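PDB 2E4T: endoglucanase from Clostridium thermocellum, which hydrolyses internal beta-1,4-glucosidic linkages in cellulose and xyloglucan through its glycoside hydrolase family 44 catalytic module. Local coordinates for residues Ala40-Asn52 with Asp184-Ile197. Residues are numbered along the deposited sequence; the frame is centred on the assembly and turned at random.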
ATOM      1  N   ALA A  40      -4.876   6.763  -4.083  1.00  4.90           N
ATOM      2  CA  ALA A  40      -5.540   6.158  -2.930  1.00  4.90           C
ATOM      3  C   ALA A  40      -4.937   6.853  -1.687  1.00  4.74           C
ATOM      4  O   ALA A  40      -3.782   7.258  -1.676  1.00  4.99           O
ATOM      5  CB  ALA A  40      -5.314   4.631  -2.849  1.00  5.73           C
ATOM      6  N   LYS A  41      -5.802   6.965  -0.655  1.00  4.85           N
ATOM      7  CA  LYS A  41      -5.367   7.453   0.648  1.00  4.66           C
ATOM      8  C   LYS A  41      -5.804   6.454   1.707  1.00  4.64           C
ATOM      9  O   LYS A  41      -6.985   6.088   1.772  1.00  5.54           O
ATOM     10  CB  LYS A  41      -5.972   8.834   0.961  1.00  5.22           C
ATOM     11  CG  LYS A  41      -5.301   9.977   0.239  1.00  5.36           C
ATOM     12  CD  LYS A  41      -3.799  10.144   0.528  1.00  5.44           C
ATOM     13  CE  LYS A  41      -3.416  10.266   1.986  1.00  5.44           C
ATOM     14  NZ  LYS A  41      -3.958  11.510   2.635  1.00  5.73           N
ATOM     15  N   ARG A  42      -4.845   6.054   2.553  1.00  4.72           N
ATOM     16  CA  ARG A  42      -5.117   5.166   3.684  1.00  4.73           C
ATOM     17  C   ARG A  42      -4.981   5.934   4.993  1.00  4.61           C
ATOM     18  O   ARG A  42      -3.963   6.586   5.229  1.00  4.87           O
ATOM     19  CB  ARG A  42      -4.111   4.003   3.688  1.00  5.03           C
ATOM     20  CG  ARG A  42      -4.187   3.145   4.964  1.00  5.04           C
ATOM     21  CD  ARG A  42      -3.314   1.928   4.797  1.00  5.07           C
ATOM     22  NE  ARG A  42      -3.261   1.035   5.944  1.00  5.38           N
ATOM     23  CZ  ARG A  42      -2.289   0.985   6.845  1.00  5.37           C
ATOM     24  NH1 ARG A  42      -1.348   1.910   6.907  1.00  6.49           N
ATOM     25  NH2 ARG A  42      -2.304  -0.078   7.681  1.00  7.61           N
ATOM     26  N   PHE A  43      -6.057   5.804   5.816  1.00  4.66           N
ATOM     27  CA  PHE A  43      -6.045   6.225   7.214  1.00  4.73           C
ATOM     28  C   PHE A  43      -5.725   4.973   8.023  1.00  4.72           C
ATOM     29  O   PHE A  43      -6.592   4.094   8.145  1.00  5.48           O
ATOM     30  CB  PHE A  43      -7.433   6.782   7.569  1.00  5.40           C
ATOM     31  CG  PHE A  43      -7.623   7.094   9.028  1.00  5.53           C
ATOM     32  CD1 PHE A  43      -7.044   8.251   9.595  1.00  5.88           C
ATOM     33  CD2 PHE A  43      -8.405   6.276   9.841  1.00  5.76           C
ATOM     34  CE1 PHE A  43      -7.224   8.557  10.945  1.00  7.04           C
ATOM     35  CE2 PHE A  43      -8.632   6.619  11.207  1.00  6.73           C
ATOM     36  CZ  PHE A  43      -8.039   7.745  11.722  1.00  6.96           C
ATOM     37  N   GLY A  44      -4.462   4.827   8.438  1.00  5.03           N
ATOM     38  CA  GLY A  44      -4.041   3.580   9.036  1.00  5.85           C
ATOM     39  C   GLY A  44      -2.769   3.785   9.818  1.00  5.39           C
ATOM     40  O   GLY A  44      -2.296   4.904  10.023  1.00  6.43           O
ATOM     41  N   GLY A  45      -2.179   2.661  10.263  1.00  6.46           N
ATOM     42  CA  GLY A  45      -0.998   2.701  11.073  1.00  6.53           C
ATOM     43  C   GLY A  45      -1.313   2.753  12.572  1.00  5.48           C
ATOM     44  O   GLY A  45      -2.478   2.672  12.991  1.00  5.63           O
ATOM     45  N   ASN A  46      -0.251   2.859  13.373  1.00  5.82           N
ATOM     46  CA  ASN A  46      -0.376   2.582  14.810  1.00  5.71           C
ATOM     47  C   ASN A  46      -1.440   3.453  15.488  1.00  5.74           C
ATOM     48  O   ASN A  46      -2.157   2.945  16.381  1.00  6.45           O
ATOM     49  CB  ASN A  46       0.960   2.840  15.500  1.00  6.25           C
ATOM     50  CG  ASN A  46       1.998   1.822  15.128  1.00  6.34           C
ATOM     51  OD1 ASN A  46       1.673   0.755  14.567  1.00  7.35           O
ATOM     52  ND2 ASN A  46       3.270   2.085  15.503  1.00  7.53           N
ATOM     53  N   ARG A  47      -1.561   4.733  15.127  1.00  5.52           N
ATOM     54  CA  ARG A  47      -2.478   5.605  15.840  1.00  6.20           C
ATOM     55  C   ARG A  47      -3.922   5.212  15.602  1.00  5.52           C
ATOM     56  O   ARG A  47      -4.817   5.682  16.372  1.00  6.37           O
ATOM     57  CB  ARG A  47      -2.303   7.054  15.425  1.00  6.76           C
ATOM     58  CG  ARG A  47      -1.292   7.817  16.244  1.00  7.74           C
ATOM     59  CD  ARG A  47      -1.921   8.231  17.576  1.00  7.56           C
ATOM     60  NE  ARG A  47      -0.961   8.997  18.368  1.00  7.88           N
ATOM     61  CZ  ARG A  47      -1.353   9.735  19.412  1.00  7.56           C
ATOM     62  NH1 ARG A  47      -2.625   9.741  19.823  1.00  7.94           N
ATOM     63  NH2 ARG A  47      -0.438  10.467  20.082  1.00  8.64           N
ATOM     64  N   THR A  48      -4.232   4.434  14.571  1.00  5.24           N
ATOM     65  CA  THR A  48      -5.616   4.147  14.276  1.00  5.43           C
ATOM     66  C   THR A  48      -6.224   3.005  15.119  1.00  5.22           C
ATOM     67  O   THR A  48      -7.438   2.912  15.195  1.00  5.80           O
ATOM     68  CB  THR A  48      -5.843   3.900  12.772  1.00  5.68           C
ATOM     69  OG1 THR A  48      -5.198   2.708  12.354  1.00  6.06           O
ATOM     70  CG2 THR A  48      -5.390   5.110  11.960  1.00  6.77           C
ATOM     71  N   THR A  49      -5.382   2.217  15.804  1.00  5.18           N
ATOM     72  CA  THR A  49      -5.923   1.091  16.569  1.00  5.00           C
ATOM     73  C   THR A  49      -6.867   1.536  17.692  1.00  5.25           C
ATOM     74  O   THR A  49      -7.913   0.944  17.916  1.00  5.76           O
ATOM     75  CB  THR A  49      -4.749   0.260  17.119  1.00  5.66           C
ATOM     76  OG1 THR A  49      -4.054  -0.327  16.024  1.00  5.46           O
ATOM     77  CG2 THR A  49      -5.248  -0.808  18.114  1.00  5.71           C
ATOM     78  N   GLY A  50      -6.441   2.602  18.410  1.00  5.14           N
ATOM     79  CA  GLY A  50      -7.200   3.073  19.563  1.00  5.61           C
ATOM     80  C   GLY A  50      -8.021   4.325  19.293  1.00  5.07           C
ATOM     81  O   GLY A  50      -8.483   4.985  20.226  1.00  5.48           O
ATOM     82  N   TYR A  51      -8.188   4.691  18.009  1.00  5.05           N
ATOM     83  CA  TYR A  51      -8.990   5.845  17.636  1.00  4.89           C
ATOM     84  C   TYR A  51     -10.469   5.611  17.952  1.00  5.15           C
ATOM     85  O   TYR A  51     -11.043   4.596  17.556  1.00  5.62           O
ATOM     86  CB  TYR A  51      -8.828   6.095  16.116  1.00  5.58           C
ATOM     87  CG  TYR A  51      -9.796   7.141  15.579  1.00  5.18           C
ATOM     88  CD1 TYR A  51      -9.649   8.496  15.901  1.00  5.57           C
ATOM     89  CD2 TYR A  51     -10.884   6.755  14.797  1.00  5.68           C
ATOM     90  CE1 TYR A  51     -10.540   9.437  15.429  1.00  5.60           C
ATOM     91  CE2 TYR A  51     -11.800   7.701  14.331  1.00  5.66           C
ATOM     92  CZ  TYR A  51     -11.643   9.032  14.672  1.00  5.46           C
ATOM     93  OH  TYR A  51     -12.588   9.936  14.222  1.00  6.12           O
ATOM     94  N   ASN A  52     -11.074   6.589  18.654  1.00  5.30           N
ATOM     95  CA  ASN A  52     -12.475   6.532  19.038  1.00  5.30           C
ATOM     96  C   ASN A  52     -13.256   7.501  18.162  1.00  5.09           C
ATOM     97  O   ASN A  52     -13.137   8.715  18.317  1.00  5.77           O
ATOM     98  CB  ASN A  52     -12.594   6.918  20.508  1.00  5.66           C
ATOM     99  CG  ASN A  52     -14.004   6.846  21.032  1.00  5.80           C
ATOM    100  OD1 ASN A  52     -14.973   6.862  20.265  1.00  6.69           O
ATOM    101  ND2 ASN A  52     -14.122   6.762  22.365  1.00  6.36           N
ATOM    102  N   ASP A 184      -8.269  -3.053  11.494  1.00  5.31           N
ATOM    103  CA  ASP A 184      -7.191  -2.578  12.382  1.00  5.19           C
ATOM    104  C   ASP A 184      -5.844  -2.552  11.631  1.00  4.79           C
ATOM    105  O   ASP A 184      -5.811  -2.309  10.405  1.00  6.09           O
ATOM    106  CB  ASP A 184      -7.209  -3.376  13.705  1.00  5.34           C
ATOM    107  CG  ASP A 184      -6.721  -2.622  14.916  1.00  5.30           C
ATOM    108  OD1 ASP A 184      -5.491  -2.365  14.983  1.00  5.29           O
ATOM    109  OD2 ASP A 184      -7.560  -2.302  15.805  1.00  6.36           O
ATOM    110  N   ASN A 185      -4.775  -2.714  12.394  1.00  4.85           N
ATOM    111  CA  ASN A 185      -3.429  -2.478  11.904  1.00  4.71           C
ATOM    112  C   ASN A 185      -2.493  -3.403  12.701  1.00  4.69           C
ATOM    113  O   ASN A 185      -2.503  -3.396  13.919  1.00  5.52           O
ATOM    114  CB  ASN A 185      -3.021  -1.016  12.236  1.00  5.12           C
ATOM    115  CG  ASN A 185      -1.643  -0.688  11.683  1.00  5.04           C
ATOM    116  OD1 ASN A 185      -1.445  -0.687  10.426  1.00  6.84           O
ATOM    117  ND2 ASN A 185      -0.676  -0.488  12.567  1.00  5.69           N
ATOM    118  N   GLU A 186      -1.680  -4.182  11.981  1.00  4.76           N
ATOM    119  CA  GLU A 186      -0.565  -4.932  12.577  1.00  5.05           C
ATOM    120  C   GLU A 186      -0.993  -5.673  13.840  1.00  4.76           C
ATOM    121  O   GLU A 186      -0.415  -5.501  14.925  1.00  4.86           O
ATOM    122  CB  GLU A 186       0.660  -4.038  12.813  1.00  4.88           C
ATOM    123  CG  GLU A 186       1.145  -3.450  11.478  1.00  5.40           C
ATOM    124  CD  GLU A 186       2.446  -2.720  11.552  1.00  5.48           C
ATOM    125  OE1 GLU A 186       2.991  -2.465  12.666  1.00  6.22           O
ATOM    126  OE2 GLU A 186       2.962  -2.360  10.441  1.00  5.82           O
ATOM    127  N   PRO A 187      -1.919  -6.630  13.715  1.00  4.77           N
ATOM    128  CA  PRO A 187      -2.425  -7.329  14.912  1.00  4.84           C
ATOM    129  C   PRO A 187      -1.350  -8.121  15.630  1.00  5.09           C
ATOM    130  O   PRO A 187      -1.427  -8.241  16.886  1.00  5.37           O
ATOM    131  CB  PRO A 187      -3.533  -8.243  14.337  1.00  5.61           C
ATOM    132  CG  PRO A 187      -3.151  -8.415  12.873  1.00  5.85           C
ATOM    133  CD  PRO A 187      -2.625  -7.042  12.485  1.00  4.95           C
ATOM    134  N   ALA A 188      -0.375  -8.715  14.923  1.00  5.17           N
ATOM    135  CA  ALA A 188       0.669  -9.440  15.601  1.00  5.22           C
ATOM    136  C   ALA A 188       1.587  -8.536  16.409  1.00  5.14           C
ATOM    137  O   ALA A 188       2.373  -9.050  17.225  1.00  6.39           O
ATOM    138  CB  ALA A 188       1.458 -10.334  14.652  1.00  6.00           C
ATOM    139  N   LEU A 189       1.494  -7.225  16.189  1.00  5.19           N
ATOM    140  CA  LEU A 189       2.227  -6.242  17.025  1.00  5.35           C
ATOM    141  C   LEU A 189       1.294  -5.576  18.050  1.00  5.16           C
ATOM    142  O   LEU A 189       1.789  -4.741  18.817  1.00  5.81           O
ATOM    143  CB  LEU A 189       2.958  -5.213  16.192  1.00  5.17           C
ATOM    144  CG  LEU A 189       4.075  -5.800  15.312  1.00  6.33           C
ATOM    145  CD1 LEU A 189       4.836  -4.670  14.633  1.00  7.08           C
ATOM    146  CD2 LEU A 189       5.031  -6.708  16.080  1.00  8.45           C
ATOM    147  N   TRP A 190       0.018  -5.947  18.157  1.00  5.30           N
ATOM    148  CA  TRP A 190      -0.834  -5.306  19.161  1.00  5.27           C
ATOM    149  C   TRP A 190      -0.185  -5.367  20.545  1.00  5.17           C
ATOM    150  O   TRP A 190      -0.219  -4.377  21.307  1.00  5.79           O
ATOM    151  CB  TRP A 190      -2.214  -5.953  19.210  1.00  5.45           C
ATOM    152  CG  TRP A 190      -3.133  -5.613  18.106  1.00  5.16           C
ATOM    153  CD1 TRP A 190      -3.105  -4.517  17.283  1.00  5.53           C
ATOM    154  CD2 TRP A 190      -4.318  -6.347  17.754  1.00  5.03           C
ATOM    155  NE1 TRP A 190      -4.184  -4.531  16.411  1.00  5.46           N
ATOM    156  CE2 TRP A 190      -4.960  -5.641  16.693  1.00  5.30           C
ATOM    157  CE3 TRP A 190      -4.887  -7.534  18.223  1.00  5.65           C
ATOM    158  CZ2 TRP A 190      -6.154  -6.107  16.113  1.00  5.79           C
ATOM    159  CZ3 TRP A 190      -6.075  -7.997  17.650  1.00  5.60           C
ATOM    160  CH2 TRP A 190      -6.699  -7.281  16.618  1.00  5.77           C
ATOM    161  N   SER A 191       0.336  -6.545  20.923  1.00  5.45           N
ATOM    162  CA  SER A 191       0.852  -6.679  22.283  1.00  5.91           C
ATOM    163  C   SER A 191       2.179  -5.913  22.512  1.00  6.01           C
ATOM    164  O   SER A 191       2.576  -5.758  23.678  1.00  7.09           O
ATOM    165  CB  SER A 191       1.063  -8.153  22.592  1.00  6.87           C
ATOM    166  OG  SER A 191       1.981  -8.705  21.634  1.00  7.40           O
ATOM    167  N   HIS A 192       2.825  -5.464  21.428  1.00  6.19           N
ATOM    168  CA  HIS A 192       4.038  -4.674  21.504  1.00  6.69           C
ATOM    169  C   HIS A 192       3.739  -3.165  21.382  1.00  5.99           C
ATOM    170  O   HIS A 192       4.252  -2.349  22.184  1.00  7.08           O
ATOM    171  CB  HIS A 192       4.990  -5.122  20.372  1.00  8.80           C
ATOM    172  CG  HIS A 192       6.237  -4.380  20.400  1.00 14.45           C
ATOM    173  ND1 HIS A 192       6.624  -3.364  19.537  1.00 21.88           N
ATOM    174  CD2 HIS A 192       7.260  -4.556  21.250  1.00 16.68           C
ATOM    175  CE1 HIS A 192       7.852  -2.955  19.867  1.00 20.56           C
ATOM    176  NE2 HIS A 192       8.250  -3.667  20.911  1.00 23.30           N
ATOM    177  N   THR A 193       2.955  -2.788  20.377  1.00  5.53           N
ATOM    178  CA  THR A 193       2.644  -1.380  20.125  1.00  5.61           C
ATOM    179  C   THR A 193       1.579  -0.857  21.079  1.00  5.26           C
ATOM    180  O   THR A 193       1.632   0.295  21.507  1.00  5.71           O
ATOM    181  CB  THR A 193       2.183  -1.235  18.667  1.00  5.74           C
ATOM    182  OG1 THR A 193       3.257  -1.747  17.851  1.00  6.76           O
ATOM    183  CG2 THR A 193       1.846   0.189  18.321  1.00  6.70           C
ATOM    184  N   HIS A 194       0.565  -1.694  21.355  1.00  5.29           N
ATOM    185  CA  HIS A 194      -0.607  -1.279  22.127  1.00  5.11           C
ATOM    186  C   HIS A 194      -0.871  -2.225  23.322  1.00  5.19           C
ATOM    187  O   HIS A 194      -1.994  -2.705  23.513  1.00  5.33           O
ATOM    188  CB  HIS A 194      -1.834  -1.205  21.235  1.00  5.29           C
ATOM    189  CG  HIS A 194      -1.733  -0.127  20.221  1.00  5.89           C
ATOM    190  ND1 HIS A 194      -1.797   1.208  20.557  1.00  6.48           N
ATOM    191  CD2 HIS A 194      -1.629  -0.208  18.861  1.00  6.65           C
ATOM    192  CE1 HIS A 194      -1.698   1.896  19.419  1.00  8.03           C
ATOM    193  NE2 HIS A 194      -1.603   1.078  18.384  1.00  7.65           N
ATOM    194  N   PRO A 195       0.145  -2.439  24.177  1.00  5.37           N
ATOM    195  CA  PRO A 195      -0.045  -3.381  25.289  1.00  6.07           C
ATOM    196  C   PRO A 195      -1.126  -2.942  26.297  1.00  5.75           C
ATOM    197  O   PRO A 195      -1.616  -3.788  27.043  1.00  6.80           O
ATOM    198  CB  PRO A 195       1.358  -3.413  25.947  1.00  7.22           C
ATOM    199  CG  PRO A 195       1.922  -2.035  25.644  1.00  6.90           C
ATOM    200  CD  PRO A 195       1.491  -1.802  24.186  1.00  6.27           C
ATOM    201  N   ARG A 196      -1.422  -1.642  26.368  1.00  5.66           N
ATOM    202  CA  ARG A 196      -2.448  -1.164  27.301  1.00  6.33           C
ATOM    203  C   ARG A 196      -3.857  -1.417  26.768  1.00  5.74           C
ATOM    204  O   ARG A 196      -4.827  -1.298  27.551  1.00  6.69           O
ATOM    205  CB  ARG A 196      -2.281   0.330  27.629  1.00 10.16           C
ATOM    206  CG  ARG A 196      -0.953   0.872  27.993  1.00 10.35           C
ATOM    207  CD  ARG A 196      -0.441   0.695  29.434  1.00 16.00           C
ATOM    208  NE  ARG A 196       0.904   0.768  29.729  0.50 15.27           N
ATOM    209  CZ  ARG A 196       1.754  -0.220  29.759  0.50  9.32           C
ATOM    210  NH1 ARG A 196       1.595  -1.509  29.415  0.50 10.94           N
ATOM    211  NH2 ARG A 196       2.943   0.211  30.066  0.50 10.85           N
ATOM    212  N   ILE A 197      -3.974  -1.742  25.472  1.00  5.32           N
ATOM    213  CA  ILE A 197      -5.246  -2.192  24.882  1.00  5.66           C
ATOM    214  C   ILE A 197      -5.329  -3.701  24.832  1.00  5.47           C
ATOM    215  O   ILE A 197      -6.373  -4.294  25.162  1.00  6.39           O
ATOM    216  CB  ILE A 197      -5.385  -1.602  23.440  1.00  5.60           C
ATOM    217  CG1 ILE A 197      -5.461  -0.093  23.483  1.00  6.01           C
ATOM    218  CG2 ILE A 197      -6.642  -2.235  22.756  1.00  6.61           C
ATOM    219  CD1 ILE A 197      -5.542   0.584  22.123  1.00  6.70           C
TER
HETATM  220  O   HOH W   1       2.213  -1.804  15.280  1.00  5.94           O
HETATM  221  O   HOH W   2      -1.374  -0.575  15.443  1.00  6.11           O
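Thr49 points its hydroxyl into the carboxylate of Asp184, the two side chains crossing at about a right angle; OG1 donates to Asp184 OD1 on the syn side at 2.7 Å. The same oxygen takes Asn185 N on its anti side and Trp190 NE1 from above the carboxylate plane (2.9 Å from OD1), so three donors grip one buried acceptor. The other branch of Thr49, CG2, lies over a face of the His194 imidazole, a CH-pi contact 4.1 Å from the centroid. The ring's edge is used as well: His194 NE2 donates to Asn46 O at 2.8 Å in a bent bond (133°). Asn185 stretches toward Gly45, CG anti to its backbone N (chi1 -177°), which carries the amide there; its OD1 accepts a hydrogen bond from Arg42 NH2 (2.9 Å) at the guanidinium edge, with amide and guanidinium planes 51° apart. Water 2 links Asn185 ND2 to Thr49 OG1, while water 1 joins Asn46 OD1, Glu186 OE1 and Thr193 OG1; beside it Thr193 CG2 packs on Asn46 CG at 3.6 Å. Asp63 holds the Asn46 amide nitrogen, and Asn31 and Glu359 bind Arg42 NH1. Segment 40-52 includes TIM-barrel strand 40-43 and the loop after it, and segment 184-197 follows strand 180-183; the contact joins the loops after two parallel strands separated in the barrel by strand 104-109, the second leading into helix 190-193.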